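PDB 2WOL: clavulanic acid biosynthesis oligopeptide binding protein 2 from Streptomyces clavuligerus, which probably binds peptides or peptide-like solutes, as a solute-binding protein of family 5 associated with the biosynthesis of clavulanic acid. Local coordinates for residues T349-P354 / L523-H528; Q360-Y365 / V513-M518. All coordinates share one frame; numbering follows the deposited sequence. Where two conformers were deposited one is given.

Contact 1: residues T349-P354 / L523-H528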
ATOM      1  N   THR A 349     -17.344   9.801  -1.416  1.00  8.81           N
ATOM      2  CA  THR A 349     -17.292  11.260  -1.528  1.00  9.18           C
ATOM      3  C   THR A 349     -16.196  11.849  -0.635  1.00  9.27           C
ATOM      4  O   THR A 349     -16.039  13.068  -0.549  1.00  9.55           O
ATOM      5  CB  THR A 349     -18.637  11.907  -1.160  1.00  9.11           C
ATOM      6  OG1 THR A 349     -18.936  11.632   0.212  1.00 10.12           O
ATOM      7  CG2 THR A 349     -19.758  11.355  -2.037  1.00  9.43           C
ATOM      8  N   ALA A 350     -15.450  10.980   0.042  1.00  9.10           N
ATOM      9  CA  ALA A 350     -14.310  11.402   0.853  1.00  9.38           C
ATOM     10  C   ALA A 350     -13.096  10.496   0.615  1.00  9.29           C
ATOM     11  O   ALA A 350     -13.129   9.616  -0.247  1.00  9.31           O
ATOM     12  CB  ALA A 350     -14.691  11.449   2.328  1.00  9.73           C
ATOM     13  N   LEU A 351     -12.035  10.718   1.387  1.00  9.38           N
ATOM     14  CA  LEU A 351     -10.731  10.127   1.088  1.00  9.30           C
ATOM     15  C   LEU A 351     -10.404   8.855   1.876  1.00  9.23           C
ATOM     16  O   LEU A 351     -10.034   7.843   1.283  1.00  9.18           O
ATOM     17  CB  LEU A 351      -9.621  11.172   1.259  1.00  9.28           C
ATOM     18  CG  LEU A 351      -9.831  12.504   0.520  1.00  9.58           C
ATOM     19  CD1 LEU A 351      -8.835  13.548   0.986  1.00  9.93           C
ATOM     20  CD2 LEU A 351      -9.742  12.333  -0.991  1.00  9.88           C
ATOM     21  N   PHE A 352     -10.540   8.909   3.201  1.00  9.40           N
ATOM     22  CA  PHE A 352     -10.173   7.775   4.062  1.00 10.00           C
ATOM     23  C   PHE A 352     -10.960   6.510   3.739  1.00 10.69           C
ATOM     24  O   PHE A 352     -12.184   6.562   3.591  1.00 10.71           O
ATOM     25  CB  PHE A 352     -10.417   8.097   5.541  1.00 10.03           C
ATOM     26  CG  PHE A 352      -9.470   9.111   6.130  1.00  9.90           C
ATOM     27  CD1 PHE A 352      -9.967  10.175   6.878  1.00 10.33           C
ATOM     28  CD2 PHE A 352      -8.089   8.993   5.964  1.00 10.03           C
ATOM     29  CE1 PHE A 352      -9.107  11.116   7.444  1.00 10.30           C
ATOM     30  CE2 PHE A 352      -7.225   9.932   6.529  1.00 10.82           C
ATOM     31  CZ  PHE A 352      -7.740  10.992   7.267  1.00  9.88           C
ATOM     32  N   PRO A 353     -10.263   5.363   3.634  1.00 11.43           N
ATOM     33  CA  PRO A 353     -10.954   4.071   3.617  1.00 12.32           C
ATOM     34  C   PRO A 353     -11.629   3.803   4.967  1.00 13.32           C
ATOM     35  O   PRO A 353     -11.167   4.315   5.991  1.00 13.56           O
ATOM     36  CB  PRO A 353      -9.818   3.063   3.389  1.00 12.43           C
ATOM     37  CG  PRO A 353      -8.672   3.861   2.883  1.00 12.06           C
ATOM     38  CD  PRO A 353      -8.805   5.209   3.511  1.00 11.43           C
ATOM     39  N   PRO A 354     -12.720   3.011   4.978  1.00 14.27           N
ATOM     40  CA  PRO A 354     -13.424   2.686   6.226  1.00 15.11           C
ATOM     41  C   PRO A 354     -12.628   1.862   7.251  1.00 15.70           C
ATOM     42  O   PRO A 354     -13.109   1.658   8.371  1.00 16.51           O
ATOM     43  CB  PRO A 354     -14.657   1.911   5.748  1.00 15.21           C
ATOM     44  CG  PRO A 354     -14.288   1.387   4.416  1.00 15.08           C
ATOM     45  CD  PRO A 354     -13.383   2.409   3.804  1.00 14.62           C
ATOM     46  N   LEU A 523      -8.692  17.423  -4.503  1.00  6.92           N
ATOM     47  CA  LEU A 523      -8.852  15.988  -4.748  1.00  7.22           C
ATOM     48  C   LEU A 523     -10.323  15.635  -4.920  1.00  7.26           C
ATOM     49  O   LEU A 523     -11.144  15.952  -4.056  1.00  7.15           O
ATOM     50  CB  LEU A 523      -8.248  15.160  -3.606  1.00  7.26           C
ATOM     51  CG  LEU A 523      -6.761  15.361  -3.279  1.00  8.33           C
ATOM     52  CD1 LEU A 523      -6.334  14.452  -2.137  1.00  9.81           C
ATOM     53  CD2 LEU A 523      -5.886  15.126  -4.503  1.00  9.06           C
ATOM     54  N   LEU A 524     -10.634  14.988  -6.041  1.00  7.15           N
ATOM     55  CA  LEU A 524     -11.972  14.484  -6.329  1.00  7.62           C
ATOM     56  C   LEU A 524     -11.983  12.968  -6.134  1.00  7.31           C
ATOM     57  O   LEU A 524     -11.466  12.228  -6.977  1.00  6.91           O
ATOM     58  CB  LEU A 524     -12.390  14.847  -7.760  1.00  7.43           C
ATOM     59  CG  LEU A 524     -13.620  14.169  -8.381  1.00  7.85           C
ATOM     60  CD1 LEU A 524     -14.894  14.388  -7.554  1.00  7.98           C
ATOM     61  CD2 LEU A 524     -13.826  14.662  -9.804  1.00  8.52           C
ATOM     62  N   PRO A 525     -12.565  12.502  -5.015  1.00  7.43           N
ATOM     63  CA  PRO A 525     -12.642  11.071  -4.737  1.00  7.63           C
ATOM     64  C   PRO A 525     -13.634  10.413  -5.681  1.00  7.66           C
ATOM     65  O   PRO A 525     -14.705  10.968  -5.931  1.00  7.53           O
ATOM     66  CB  PRO A 525     -13.169  11.002  -3.296  1.00  8.17           C
ATOM     67  CG  PRO A 525     -13.259  12.396  -2.802  1.00  8.61           C
ATOM     68  CD  PRO A 525     -13.202  13.313  -3.965  1.00  7.45           C
ATOM     69  N   LEU A 526     -13.274   9.246  -6.205  1.00  7.83           N
ATOM     70  CA  LEU A 526     -14.175   8.502  -7.088  1.00  8.19           C
ATOM     71  C   LEU A 526     -14.703   7.244  -6.410  1.00  8.46           C
ATOM     72  O   LEU A 526     -15.880   7.174  -6.046  1.00  8.66           O
ATOM     73  CB  LEU A 526     -13.496   8.169  -8.422  1.00  8.42           C
ATOM     74  CG  LEU A 526     -12.979   9.362  -9.237  1.00  9.24           C
ATOM     75  CD1 LEU A 526     -12.310   8.888 -10.514  1.00 10.45           C
ATOM     76  CD2 LEU A 526     -14.102  10.339  -9.557  1.00 10.34           C
ATOM     77  N   VAL A 527     -13.828   6.259  -6.240  1.00  8.41           N
ATOM     78  CA  VAL A 527     -14.199   5.014  -5.569  1.00  8.62           C
ATOM     79  C   VAL A 527     -13.074   4.508  -4.687  1.00  8.57           C
ATOM     80  O   VAL A 527     -11.904   4.799  -4.943  1.00  8.71           O
ATOM     81  CB  VAL A 527     -14.585   3.880  -6.577  1.00  8.76           C
ATOM     82  CG1 VAL A 527     -15.820   4.256  -7.398  1.00  9.18           C
ATOM     83  CG2 VAL A 527     -13.410   3.510  -7.490  1.00  9.08           C
ATOM     84  N   HIS A 528     -13.442   3.769  -3.644  1.00  8.78           N
ATOM     85  CA  HIS A 528     -12.493   2.902  -2.962  1.00  9.29           C
ATOM     86  C   HIS A 528     -12.508   1.571  -3.699  1.00  9.71           C
ATOM     87  O   HIS A 528     -13.564   0.937  -3.860  1.00  9.69           O
ATOM     88  CB  HIS A 528     -12.854   2.714  -1.492  1.00  9.56           C
ATOM     89  CG  HIS A 528     -12.654   3.942  -0.661  1.00  9.45           C
ATOM     90  ND1 HIS A 528     -11.434   4.572  -0.540  1.00 10.98           N
ATOM     91  CD2 HIS A 528     -13.520   4.648   0.101  1.00  9.62           C
ATOM     92  CE1 HIS A 528     -11.559   5.620   0.255  1.00  8.71           C
ATOM     93  NE2 HIS A 528     -12.814   5.684   0.662  1.00 11.58           N
TER
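Pro-525 and His-528 of the strand pack against the loop 349-354, which passes over them without forming a strand pair. The packing is tight at the backbone carbonyls of Thr-349 and Ala-350 and from Leu-351 to Pro-353. The ring of Pro-525 lies under the two carbonyls, with its CB 3.3 Å from Ala-350 O and its CG 3.6 Å from Thr-349 O. Leu-351 starts away from the strand, yet its branches turn back to it. With CG beside the backbone N (chi1 -51°), CD2 comes 4.0 Å from Pro-525 CG. The side chains of Leu-351 and Leu-523 cross at about a right angle, with CD1 of Leu-351 4.1 Å from CD1 of Leu-523. The His-528 ring rises from the strand into the bend of the loop. Pro-353 CA sits over one face, 4.0 Å from the ring centroid, in a CH-pi contact that is offset toward the rim. NE2 of His-528 is 3.1 Å from Phe-352 O. His-528 ND1 is buried with no polar partner in the model. Pro-354 and the side chain of Thr-349 make the looser side. Pro-354 is exposed, and its CD only grazes the histidine at 4.3 Å from CD2. The Thr-349 side chain turns away from the strand, and its OG1 hydrogen-bonds to Leu-362 O. Between Pro-525 and His-528 the strand has a classic beta bulge, where Leu-526 and Val-527 both face His-305 of strand 303-309. Helix 503-520 touches Ala-350, Leu-351 and Pro-525, while helix 460-468 packs on Leu-351, Phe-352 and Pro-353.

Contact 2: residues Q360-Y365 / V513-M518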
ATOM      1  N   GLN A 360     -15.208   9.151   8.032  1.00 12.86           N
ATOM      2  CA  GLN A 360     -16.350   9.987   8.395  1.00 12.59           C
ATOM      3  C   GLN A 360     -17.266  10.247   7.208  1.00 12.66           C
ATOM      4  O   GLN A 360     -16.857  10.096   6.052  1.00 12.60           O
ATOM      5  CB  GLN A 360     -15.857  11.332   8.942  1.00 12.83           C
ATOM      6  CG  GLN A 360     -15.122  12.172   7.891  1.00 12.72           C
ATOM      7  CD  GLN A 360     -14.630  13.509   8.411  1.00 12.64           C
ATOM      8  OE1 GLN A 360     -15.253  14.126   9.280  1.00 13.06           O
ATOM      9  NE2 GLN A 360     -13.506  13.973   7.868  1.00 11.61           N
ATOM     10  N   ASP A 361     -18.497  10.660   7.509  1.00 12.68           N
ATOM     11  CA  ASP A 361     -19.409  11.185   6.501  1.00 12.64           C
ATOM     12  C   ASP A 361     -18.946  12.576   6.110  1.00 12.24           C
ATOM     13  O   ASP A 361     -18.905  13.480   6.946  1.00 12.79           O
ATOM     14  CB  ASP A 361     -20.830  11.284   7.050  1.00 12.98           C
ATOM     15  CG  ASP A 361     -21.468   9.937   7.274  1.00 14.31           C
ATOM     16  OD1 ASP A 361     -20.892   8.907   6.857  1.00 14.79           O
ATOM     17  OD2 ASP A 361     -22.563   9.923   7.873  1.00 17.32           O
ATOM     18  N   LEU A 362     -18.589  12.738   4.841  1.00 11.51           N
ATOM     19  CA  LEU A 362     -18.115  14.017   4.345  1.00 10.95           C
ATOM     20  C   LEU A 362     -18.432  14.097   2.860  1.00 10.66           C
ATOM     21  O   LEU A 362     -17.906  13.321   2.064  1.00 10.81           O
ATOM     22  CB  LEU A 362     -16.608  14.164   4.603  1.00 11.05           C
ATOM     23  CG  LEU A 362     -15.910  15.454   4.160  1.00 10.52           C
ATOM     24  CD1 LEU A 362     -16.415  16.678   4.923  1.00 10.77           C
ATOM     25  CD2 LEU A 362     -14.409  15.306   4.319  1.00 10.42           C
ATOM     26  N   ASP A 363     -19.325  15.019   2.503  1.00 10.24           N
ATOM     27  CA  ASP A 363     -19.730  15.204   1.114  1.00  9.78           C
ATOM     28  C   ASP A 363     -19.983  16.686   0.866  1.00  9.53           C
ATOM     29  O   ASP A 363     -21.124  17.147   0.868  1.00  9.88           O
ATOM     30  CB  ASP A 363     -20.974  14.359   0.797  1.00  9.76           C
ATOM     31  CG  ASP A 363     -21.351  14.381  -0.678  1.00 10.03           C
ATOM     32  OD1 ASP A 363     -20.518  14.781  -1.523  1.00  9.89           O
ATOM     33  OD2 ASP A 363     -22.496  13.990  -0.991  1.00 11.03           O
ATOM     34  N   LEU A 364     -18.900  17.430   0.665  1.00  9.32           N
ATOM     35  CA  LEU A 364     -18.990  18.878   0.512  1.00  9.03           C
ATOM     36  C   LEU A 364     -19.608  19.303  -0.811  1.00  8.78           C
ATOM     37  O   LEU A 364     -20.208  20.378  -0.890  1.00  9.03           O
ATOM     38  CB  LEU A 364     -17.618  19.544   0.698  1.00  9.06           C
ATOM     39  CG  LEU A 364     -16.953  19.397   2.073  1.00  9.88           C
ATOM     40  CD1 LEU A 364     -15.702  20.265   2.146  1.00 10.49           C
ATOM     41  CD2 LEU A 364     -17.907  19.753   3.220  1.00 10.54           C
ATOM     42  N   TYR A 365     -19.465  18.461  -1.836  1.00  8.56           N
ATOM     43  CA  TYR A 365     -19.951  18.780  -3.180  1.00  8.32           C
ATOM     44  C   TYR A 365     -20.881  17.695  -3.727  1.00  8.58           C
ATOM     45  O   TYR A 365     -20.504  16.951  -4.632  1.00  8.48           O
ATOM     46  CB  TYR A 365     -18.765  19.042  -4.124  1.00  8.09           C
ATOM     47  CG  TYR A 365     -17.696  19.877  -3.463  1.00  7.73           C
ATOM     48  CD1 TYR A 365     -16.455  19.327  -3.134  1.00  8.23           C
ATOM     49  CD2 TYR A 365     -17.946  21.204  -3.120  1.00  8.15           C
ATOM     50  CE1 TYR A 365     -15.473  20.094  -2.505  1.00  7.12           C
ATOM     51  CE2 TYR A 365     -16.984  21.970  -2.486  1.00  7.41           C
ATOM     52  CZ  TYR A 365     -15.750  21.414  -2.180  1.00  7.18           C
ATOM     53  OH  TYR A 365     -14.808  22.201  -1.555  1.00  7.30           O
ATOM     54  N   VAL A 513      -8.382  17.503   9.269  1.00  9.80           N
ATOM     55  CA  VAL A 513      -7.480  17.514   8.111  1.00  9.47           C
ATOM     56  C   VAL A 513      -8.234  17.176   6.827  1.00  9.08           C
ATOM     57  O   VAL A 513      -8.150  17.910   5.845  1.00  8.72           O
ATOM     58  CB  VAL A 513      -6.286  16.541   8.275  1.00  9.51           C
ATOM     59  CG1 VAL A 513      -5.436  16.502   7.005  1.00  9.61           C
ATOM     60  CG2 VAL A 513      -5.429  16.939   9.469  1.00 10.10           C
ATOM     61  N   GLU A 514      -8.977  16.069   6.847  1.00  8.95           N
ATOM     62  CA  GLU A 514      -9.694  15.617   5.658  1.00  8.73           C
ATOM     63  C   GLU A 514     -10.715  16.650   5.197  1.00  8.75           C
ATOM     64  O   GLU A 514     -10.834  16.925   3.995  1.00  8.59           O
ATOM     65  CB  GLU A 514     -10.381  14.276   5.896  1.00  8.74           C
ATOM     66  CG  GLU A 514     -10.985  13.703   4.619  1.00  8.63           C
ATOM     67  CD  GLU A 514     -11.739  12.410   4.834  1.00  8.71           C
ATOM     68  OE1 GLU A 514     -12.489  12.305   5.828  1.00  9.24           O
ATOM     69  OE2 GLU A 514     -11.582  11.504   3.994  1.00  9.34           O
ATOM     70  N   ARG A 515     -11.440  17.226   6.157  1.00  8.76           N
ATOM     71  CA  ARG A 515     -12.406  18.272   5.850  1.00  9.15           C
ATOM     72  C   ARG A 515     -11.732  19.459   5.164  1.00  9.24           C
ATOM     73  O   ARG A 515     -12.217  19.941   4.143  1.00  9.48           O
ATOM     74  CB  ARG A 515     -13.146  18.721   7.116  1.00  9.67           C
ATOM     75  CG  ARG A 515     -14.152  19.835   6.862  1.00 10.77           C
ATOM     76  CD  ARG A 515     -15.045  20.088   8.068  1.00 13.38           C
ATOM     77  NE  ARG A 515     -15.985  18.990   8.296  1.00 14.79           N
ATOM     78  CZ  ARG A 515     -17.197  18.905   7.751  1.00 15.60           C
ATOM     79  NH1 ARG A 515     -17.635  19.855   6.932  1.00 15.70           N
ATOM     80  NH2 ARG A 515     -17.971  17.863   8.026  1.00 16.63           N
ATOM     81  N   ARG A 516     -10.612  19.923   5.715  1.00  9.06           N
ATOM     82  CA  ARG A 516      -9.914  21.068   5.129  1.00  9.30           C
ATOM     83  C   ARG A 516      -9.427  20.745   3.720  1.00  8.91           C
ATOM     84  O   ARG A 516      -9.518  21.584   2.830  1.00  9.04           O
ATOM     85  CB  ARG A 516      -8.738  21.495   6.007  0.33  9.32           C
ATOM     86  CG  ARG A 516      -9.145  22.250   7.253  0.33  9.81           C
ATOM     87  CD  ARG A 516      -7.954  22.493   8.152  0.33 10.77           C
ATOM     88  NE  ARG A 516      -8.300  23.312   9.311  0.33 11.54           N
ATOM     89  CZ  ARG A 516      -8.184  24.636   9.359  0.33 11.87           C
ATOM     90  NH1 ARG A 516      -7.728  25.309   8.309  0.33 12.20           N
ATOM     91  NH2 ARG A 516      -8.528  25.291  10.460  0.33 12.19           N
ATOM     92  N   VAL A 517      -8.926  19.525   3.522  1.00  8.13           N
ATOM     93  CA  VAL A 517      -8.488  19.092   2.195  1.00  8.32           C
ATOM     94  C   VAL A 517      -9.643  19.142   1.194  1.00  7.77           C
ATOM     95  O   VAL A 517      -9.477  19.624   0.078  1.00  8.24           O
ATOM     96  CB  VAL A 517      -7.850  17.682   2.218  1.00  8.23           C
ATOM     97  CG1 VAL A 517      -7.587  17.176   0.801  1.00  9.23           C
ATOM     98  CG2 VAL A 517      -6.560  17.703   3.016  1.00  8.54           C
ATOM     99  N   MET A 518     -10.819  18.666   1.605  1.00  8.00           N
ATOM    100  CA  MET A 518     -11.982  18.709   0.731  1.00  7.77           C
ATOM    101  C   MET A 518     -12.471  20.141   0.490  1.00  8.01           C
ATOM    102  O   MET A 518     -12.951  20.447  -0.597  1.00  7.54           O
ATOM    103  CB  MET A 518     -13.094  17.785   1.237  1.00  7.79           C
ATOM    104  CG  MET A 518     -12.771  16.287   1.068  1.00  7.93           C
ATOM    105  SD  MET A 518     -12.168  15.802  -0.575  1.00  8.21           S
ATOM    106  CE  MET A 518     -13.589  16.187  -1.600  1.00  9.46           C
TER
HETATM  107  O   HOH W   1     -13.746   9.807   5.588  1.00 13.05           O
HETATM  108  O   HOH W   2     -15.311  16.815   9.966  1.00 20.16           O
HETATM  109  O   HOH W   3     -19.963  16.121   7.141  1.00 35.46           O
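Leu-362 and Leu-364 bring the irregular chain 360-365 close to helix 513-518, with CA atoms 7.3 Å from Arg-515 and 7.0 Å from Met-518 respectively. The helix keeps its regular backbone bonds, such as Met-518 N to Glu-514 O. Gln-360, Leu-362 and Leu-364 point toward it. The amide of Gln-360 lies nearly coplanar with the carboxylate of Glu-514, the planes 18° apart. Its NE2 gives a nearly straight bond (169°) to the anti lone pair of Glu-514 OE1, at 2.8 Å. A water bound to Gln-360 N also donates to this oxygen, so at least two bonds grip it. NE2 has a further acceptor in Arg-511 O. Leu-362 has CG anti to the backbone N (chi1 -180°) and divides its branches. CD2 touches both Glu-514 CG and Met-518 CG, 3.8 Å from the latter. CD1 lies over one face of the Arg-515 guanidinium, 3.6 Å above its plane. A water at the edge of that group links Arg-515 NE to Gln-360 OE1. Leu-364 CD1 packs 3.7 Å from Met-518 CB. Leu-364 CB lies over one face of the Tyr-365 ring. Tyr-365 OH donates to Met-518 O at 2.7 Å, tilted somewhat from the carbonyl plane. Arg-323 NE bonds the same hydroxyl. This is loop-on-helix packing in a family 5 solute-binding protein: a connection between strand 346-347 and helix 375-384 is laid along helix 503-520, with apolar contacts flanked by polar ones.

How the contacts relate
Both contacts involve the connection between strand 346-347 and helix 375-384. Contact 1 sets its earlier part on strand 523-534; contact 2 sets its later part on helix 503-520, which precedes that strand in the chain. Contact 1 is largely buried and relies on proline, leucine and a histidine face. Contact 2 lies farther from the chain centre, is partly buried, and adds direct and water-mediated hydrogen bonds. Their centres are 10 Å apart. Glu-514 joins them: its OE2 accepts from the backbone N atoms of Leu-351 and Phe-352, while OE1 serves contact 2. Met-518 CE also packs against Leu-523 O.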